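Local coordinates for ribose ABC transporter, substrate binding protein (PDB 4KQ9) that probably binds a sugar such as ribose outside the cell membrane and delivers it to an ABC transporter, as solute-binding proteins of its family do, at residues I47-I53 / P71-L77; S110-I115 / T242-C246. The protein carries 1 engineered substitution. One frame throughout, in Å; residues are numbered along the deposited sequence.

Contact 1. Residues I47-I53 / P71-L77; sequences IDPGKQI and PIDGSAL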
loop_
_atom_site.group_PDB
_atom_site.type_symbol
_atom_site.label_atom_id
_atom_site.label_comp_id
_atom_site.label_asym_id
_atom_site.label_seq_id
_atom_site.Cartn_x
_atom_site.Cartn_y
_atom_site.Cartn_z
ATOM N N ILE A 47 11.114 -9.688 10.790
ATOM C CA ILE A 47 11.184 -9.371 9.381
ATOM C C ILE A 47 12.096 -10.348 8.657
ATOM O O ILE A 47 13.194 -9.986 8.254
ATOM C CB ILE A 47 11.584 -7.906 9.136
ATOM C CG1 ILE A 47 10.595 -6.990 9.889
ATOM C CG2 ILE A 47 11.591 -7.601 7.636
ATOM C CD1 ILE A 47 10.714 -5.509 9.577
ATOM N N ASP A 48 11.638 -11.590 8.484
ATOM C CA ASP A 48 12.394 -12.586 7.707
ATOM C C ASP A 48 11.493 -13.692 7.129
ATOM O O ASP A 48 10.689 -14.275 7.880
ATOM C CB ASP A 48 13.483 -13.250 8.563
ATOM C CG ASP A 48 14.222 -14.364 7.803
ATOM O OD1 ASP A 48 15.119 -14.067 6.980
ATOM O OD2 ASP A 48 13.899 -15.548 8.015
ATOM N N PRO A 49 11.680 -14.032 5.829
ATOM C CA PRO A 49 10.727 -14.970 5.209
ATOM C C PRO A 49 10.652 -16.291 5.948
ATOM O O PRO A 49 9.554 -16.782 6.198
ATOM C CB PRO A 49 11.266 -15.165 3.793
ATOM C CG PRO A 49 12.151 -13.992 3.517
ATOM C CD PRO A 49 12.653 -13.500 4.851
ATOM N N GLY A 50 11.819 -16.815 6.346
ATOM C CA GLY A 50 11.907 -18.068 7.047
ATOM C C GLY A 50 11.154 -18.016 8.331
ATOM O O GLY A 50 10.545 -18.989 8.724
ATOM N N LYS A 51 11.171 -16.881 9.005
ATOM C CA LYS A 51 10.502 -16.781 10.288
ATOM C C LYS A 51 8.974 -16.755 10.073
ATOM O O LYS A 51 8.174 -17.282 10.891
ATOM C CB LYS A 51 10.947 -15.496 10.993
ATOM C CG LYS A 51 11.235 -15.650 12.480
ATOM C CD LYS A 51 9.959 -15.975 13.249
ATOM C CE LYS A 51 9.991 -15.378 14.648
ATOM N NZ LYS A 51 9.579 -13.960 14.666
ATOM N N GLN A 52 8.561 -16.084 9.001
ATOM C CA GLN A 52 7.107 -15.997 8.734
ATOM C C GLN A 52 6.554 -17.370 8.365
ATOM O O GLN A 52 5.490 -17.749 8.827
ATOM C CB GLN A 52 6.743 -14.971 7.653
ATOM C CG GLN A 52 5.284 -14.505 7.880
ATOM C CD GLN A 52 4.726 -13.511 6.862
ATOM O OE1 GLN A 52 5.374 -13.132 5.870
ATOM N NE2 GLN A 52 3.485 -13.095 7.117
ATOM N N ILE A 53 7.313 -18.094 7.557
ATOM C CA ILE A 53 7.011 -19.489 7.206
ATOM C C ILE A 53 6.801 -20.394 8.426
ATOM O O ILE A 53 5.833 -21.160 8.468
ATOM C CB ILE A 53 8.081 -20.049 6.295
ATOM C CG1 ILE A 53 7.980 -19.362 4.957
ATOM C CG2 ILE A 53 7.923 -21.554 6.123
ATOM C CD1 ILE A 53 9.114 -19.685 4.024
ATOM N N PRO A 71 1.980 -11.217 3.381
ATOM C CA PRO A 71 3.231 -11.961 3.164
ATOM C C PRO A 71 4.457 -11.066 3.055
ATOM O O PRO A 71 4.475 -10.126 2.264
ATOM C CB PRO A 71 3.004 -12.661 1.837
ATOM C CG PRO A 71 2.047 -11.793 1.117
ATOM C CD PRO A 71 1.222 -11.068 2.130
ATOM N N ILE A 72 5.457 -11.349 3.882
ATOM C CA ILE A 72 6.729 -10.629 3.795
ATOM C C ILE A 72 7.411 -10.769 2.429
ATOM O O ILE A 72 8.004 -9.827 1.949
ATOM C CB ILE A 72 7.728 -11.024 4.903
ATOM C CG1 ILE A 72 8.991 -10.147 4.771
ATOM C CG2 ILE A 72 8.118 -12.494 4.824
ATOM C CD1 ILE A 72 9.776 -10.079 6.058
ATOM N N ASP A 73 7.325 -11.924 1.797
ATOM C CA ASP A 73 7.866 -12.080 0.446
ATOM C C ASP A 73 6.896 -12.887 -0.380
ATOM O O ASP A 73 6.550 -14.007 -0.010
ATOM C CB ASP A 73 9.225 -12.813 0.448
ATOM C CG ASP A 73 9.689 -13.197 -0.971
ATOM O OD1 ASP A 73 10.020 -12.297 -1.756
ATOM O OD2 ASP A 73 9.688 -14.386 -1.337
ATOM N N GLY A 74 6.527 -12.365 -1.536
ATOM C CA GLY A 74 5.513 -12.997 -2.381
ATOM C C GLY A 74 5.807 -14.333 -3.060
ATOM O O GLY A 74 4.886 -15.001 -3.551
ATOM N N SER A 75 7.063 -14.748 -3.121
ATOM C CA SER A 75 7.379 -16.034 -3.778
ATOM C C SER A 75 7.855 -17.098 -2.810
ATOM O O SER A 75 7.528 -18.259 -2.971
ATOM C CB SER A 75 8.373 -15.850 -4.937
ATOM O OG SER A 75 9.489 -15.074 -4.557
ATOM N N ALA A 76 8.598 -16.707 -1.788
ATOM C CA ALA A 76 9.128 -17.665 -0.844
ATOM C C ALA A 76 8.023 -18.307 -0.032
ATOM O O ALA A 76 8.158 -19.463 0.387
ATOM C CB ALA A 76 10.108 -16.973 0.089
ATOM N N LEU A 77 6.949 -17.539 0.211
ATOM C CA LEU A 77 5.799 -17.989 1.009
ATOM C C LEU A 77 4.794 -18.888 0.238
ATOM O O LEU A 77 3.897 -19.459 0.843
ATOM C CB LEU A 77 5.050 -16.783 1.630
ATOM C CG LEU A 77 5.434 -16.437 3.068
ATOM C CD1 LEU A 77 6.946 -16.254 3.164
ATOM C CD2 LEU A 77 4.731 -15.186 3.531
#
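Q52 and I72 make the one polar link between these segments. The amide oxygen OE1 of Q52 takes the backbone N-H of I72 at 2.7 Å, nearly straight at 170°, and receives it on a lone pair in the carbonyl plane. With CG anti to the backbone N (chi1 -155°) and the chain extended beyond it, the glutamine is long enough to lead its amide from the helix to the loop. Its NE2 is also engaged, giving hydrogen bonds to S70 O and S13 OG, which fixes the way round the amide lies.

The rest is apolar. I72 sends its two branches different ways: CG2 lies 3.6 Å from P49 CA, while CD1 presses tightly on I47 CG2 at 3.5 Å. Further along, L77 CD1 meets I53 CG1 at 3.7 Å, and P49 CB faces A76 CB, a small side chain that lets the proline ring come near.

Each segment is also braced by an aspartate of its own. D48, at the N-cap, accepts from K51 N; D73 OD2 accepts from S75 N, an Asx turn, and from A76 N as well, making an Asx motif.

The contact joins the start of helix 49-61 to the loop between strand 66-69 and helix 78-86, with F15 of strand 9-15 touching both Q52 and I72.

Contact 2. Residues S110-I115 / T242-C246; sequences SDFAEI and TVSQC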
loop_
_atom_site.group_PDB
_atom_site.type_symbol
_atom_site.label_atom_id
_atom_site.label_comp_id
_atom_site.label_asym_id
_atom_site.label_seq_id
_atom_site.Cartn_x
_atom_site.Cartn_y
_atom_site.Cartn_z
ATOM N N SER A 110 -4.984 -2.876 -1.852
ATOM C CA SER A 110 -5.122 -1.769 -2.796
ATOM C C SER A 110 -4.882 -2.233 -4.224
ATOM O O SER A 110 -4.165 -3.179 -4.456
ATOM C CB SER A 110 -4.092 -0.630 -2.514
ATOM O OG SER A 110 -4.183 -0.183 -1.220
ATOM N N ASP A 111 -5.466 -1.484 -5.149
ATOM C CA ASP A 111 -5.191 -1.581 -6.566
ATOM C C ASP A 111 -4.057 -0.611 -6.889
ATOM O O ASP A 111 -4.281 0.609 -7.009
ATOM C CB ASP A 111 -6.446 -1.140 -7.305
ATOM C CG ASP A 111 -6.296 -1.187 -8.832
ATOM O OD1 ASP A 111 -5.203 -1.479 -9.343
ATOM O OD2 ASP A 111 -7.322 -0.907 -9.497
ATOM N N PHE A 112 -2.867 -1.155 -6.974
ATOM C CA PHE A 112 -1.659 -0.360 -7.115
ATOM C C PHE A 112 -1.698 0.422 -8.453
ATOM O O PHE A 112 -1.179 1.517 -8.500
ATOM C CB PHE A 112 -0.410 -1.214 -7.048
ATOM C CG PHE A 112 -0.206 -1.988 -5.752
ATOM C CD1 PHE A 112 -0.558 -1.472 -4.525
ATOM C CD2 PHE A 112 0.486 -3.228 -5.791
ATOM C CE1 PHE A 112 -0.352 -2.185 -3.351
ATOM C CE2 PHE A 112 0.727 -3.938 -4.617
ATOM C CZ PHE A 112 0.298 -3.417 -3.387
ATOM N N ALA A 113 -2.375 -0.105 -9.487
ATOM C CA ALA A 113 -2.542 0.603 -10.800
ATOM C C ALA A 113 -3.394 1.799 -10.684
ATOM O O ALA A 113 -3.128 2.822 -11.296
ATOM C CB ALA A 113 -3.136 -0.349 -11.832
ATOM N N GLU A 114 -4.435 1.714 -9.838
ATOM C CA GLU A 114 -5.261 2.858 -9.517
ATOM C C GLU A 114 -4.490 3.966 -8.799
ATOM O O GLU A 114 -4.630 5.122 -9.145
ATOM C CB GLU A 114 -6.417 2.451 -8.624
ATOM C CG GLU A 114 -7.649 3.252 -8.896
ATOM C CD GLU A 114 -8.065 4.073 -7.707
ATOM O OE1 GLU A 114 -8.609 3.503 -6.729
ATOM O OE2 GLU A 114 -7.865 5.300 -7.761
ATOM N N ILE A 115 -3.687 3.587 -7.814
ATOM C CA ILE A 115 -2.776 4.553 -7.152
ATOM C C ILE A 115 -1.949 5.348 -8.199
ATOM O O ILE A 115 -1.903 6.548 -8.121
ATOM C CB ILE A 115 -1.878 3.854 -6.154
ATOM C CG1 ILE A 115 -2.781 3.313 -5.012
ATOM C CG2 ILE A 115 -0.893 4.843 -5.544
ATOM C CD1 ILE A 115 -2.126 2.372 -4.071
ATOM N N THR A 242 -0.255 13.051 -1.589
ATOM C CA THR A 242 0.065 11.688 -1.207
ATOM C C THR A 242 -1.202 10.842 -1.218
ATOM O O THR A 242 -2.338 11.387 -1.220
ATOM C CB THR A 242 0.741 11.674 0.177
ATOM O OG1 THR A 242 1.204 10.357 0.486
ATOM C CG2 THR A 242 -0.187 12.142 1.271
ATOM N N VAL A 243 -1.052 9.527 -1.181
ATOM C CA VAL A 243 -2.200 8.647 -1.248
ATOM C C VAL A 243 -2.160 7.704 -0.036
ATOM O O VAL A 243 -1.128 7.046 0.201
ATOM C CB VAL A 243 -2.241 7.860 -2.556
ATOM C CG1 VAL A 243 -3.535 6.981 -2.676
ATOM C CG2 VAL A 243 -2.220 8.827 -3.718
ATOM N N SER A 244 -3.264 7.620 0.716
ATOM C CA SER A 244 -3.417 6.582 1.790
ATOM C C SER A 244 -3.977 5.277 1.234
ATOM O O SER A 244 -4.899 5.301 0.407
ATOM C CB SER A 244 -4.325 7.079 2.857
ATOM O OG SER A 244 -4.627 6.025 3.722
ATOM N N GLN A 245 -3.376 4.155 1.650
ATOM C CA GLN A 245 -3.877 2.842 1.314
ATOM C C GLN A 245 -4.808 2.327 2.379
ATOM O O GLN A 245 -5.157 1.186 2.334
ATOM C CB GLN A 245 -2.701 1.903 1.219
ATOM C CG GLN A 245 -1.810 2.213 0.040
ATOM C CD GLN A 245 -0.764 1.105 -0.127
ATOM O OE1 GLN A 245 0.423 1.334 0.078
ATOM N NE2 GLN A 245 -1.212 -0.098 -0.427
ATOM N N CYS A 246 -5.190 3.159 3.358
ATOM C CA CYS A 246 -6.297 2.855 4.283
ATOM C C CYS A 246 -6.098 1.552 5.058
ATOM O O CYS A 246 -6.927 0.641 5.000
ATOM C CB CYS A 246 -7.578 2.798 3.493
ATOM S SG CYS A 246 -8.015 4.412 2.770
HETATM O O HOH W 1 -6.386 0.237 0.187
#
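The hinge region of a periplasmic binding protein, where the chain passes between its two lobes, holds this buried contact: S110 to I115 lead from strand 106-109 into helix 112-126, and T242 to C246 run from strand 241-244 toward helix 247-264. Q245 NE2 donates to S110 OG over 3.1 Å, at 167° and with the hydroxyl oxygen only 8° out of the amide plane. A water ties the same two residues a second time, donating a hydrogen bond to Q245 O at 2.6 Å and accepting one from S110 OG at 2.6 Å; serine suits this place because its hydroxyl can accept and donate at once. Q245 NE2 also comes to the edge of the F112 ring, 3.7 Å from CE1, with ring and amide planes 84° apart.

I115 crosses the aliphatic part of Q245 at about a right angle, its CD1 4.1 Å from Q245 CG, and I115 CG1 faces V243 CG1 more loosely. D111, at the N-cap of helix 112-126, accepts weakly on OD1 from the backbone N of A113 and of E114, and C246 is anchored by its disulfide to C296.

Replacing Q245 by an alanine would probably leave S110 OG without its amide donor and open a gap beside I115. Both Q245 OE1 and D111 N bond a glycerol, probably from the crystallisation liquor. NE2 thus joins the two segments while OE1 holds the glycerol, consistent with the ligand cleft between the lobes in this family.

In the fold
Contact 1 comes first along the chain and closes before contact 2 opens; their centres lie 23 Å apart, with nearest atoms about 9 Å apart and no touch. Contact 1 belongs to one lobe, where it joins loops and a helix at the ends of strands of the six-stranded parallel sheet. Contact 2 lies nearer the middle of the chain, about 6 Å from its centre against 17 Å, and brings together segments 127 residues apart. Strand 106-109 of that same sheet runs into it, and helix 112-126 then leads on to the four-stranded sheet. One contact thus ties neighbouring elements within a lobe, the other the connections between lobes.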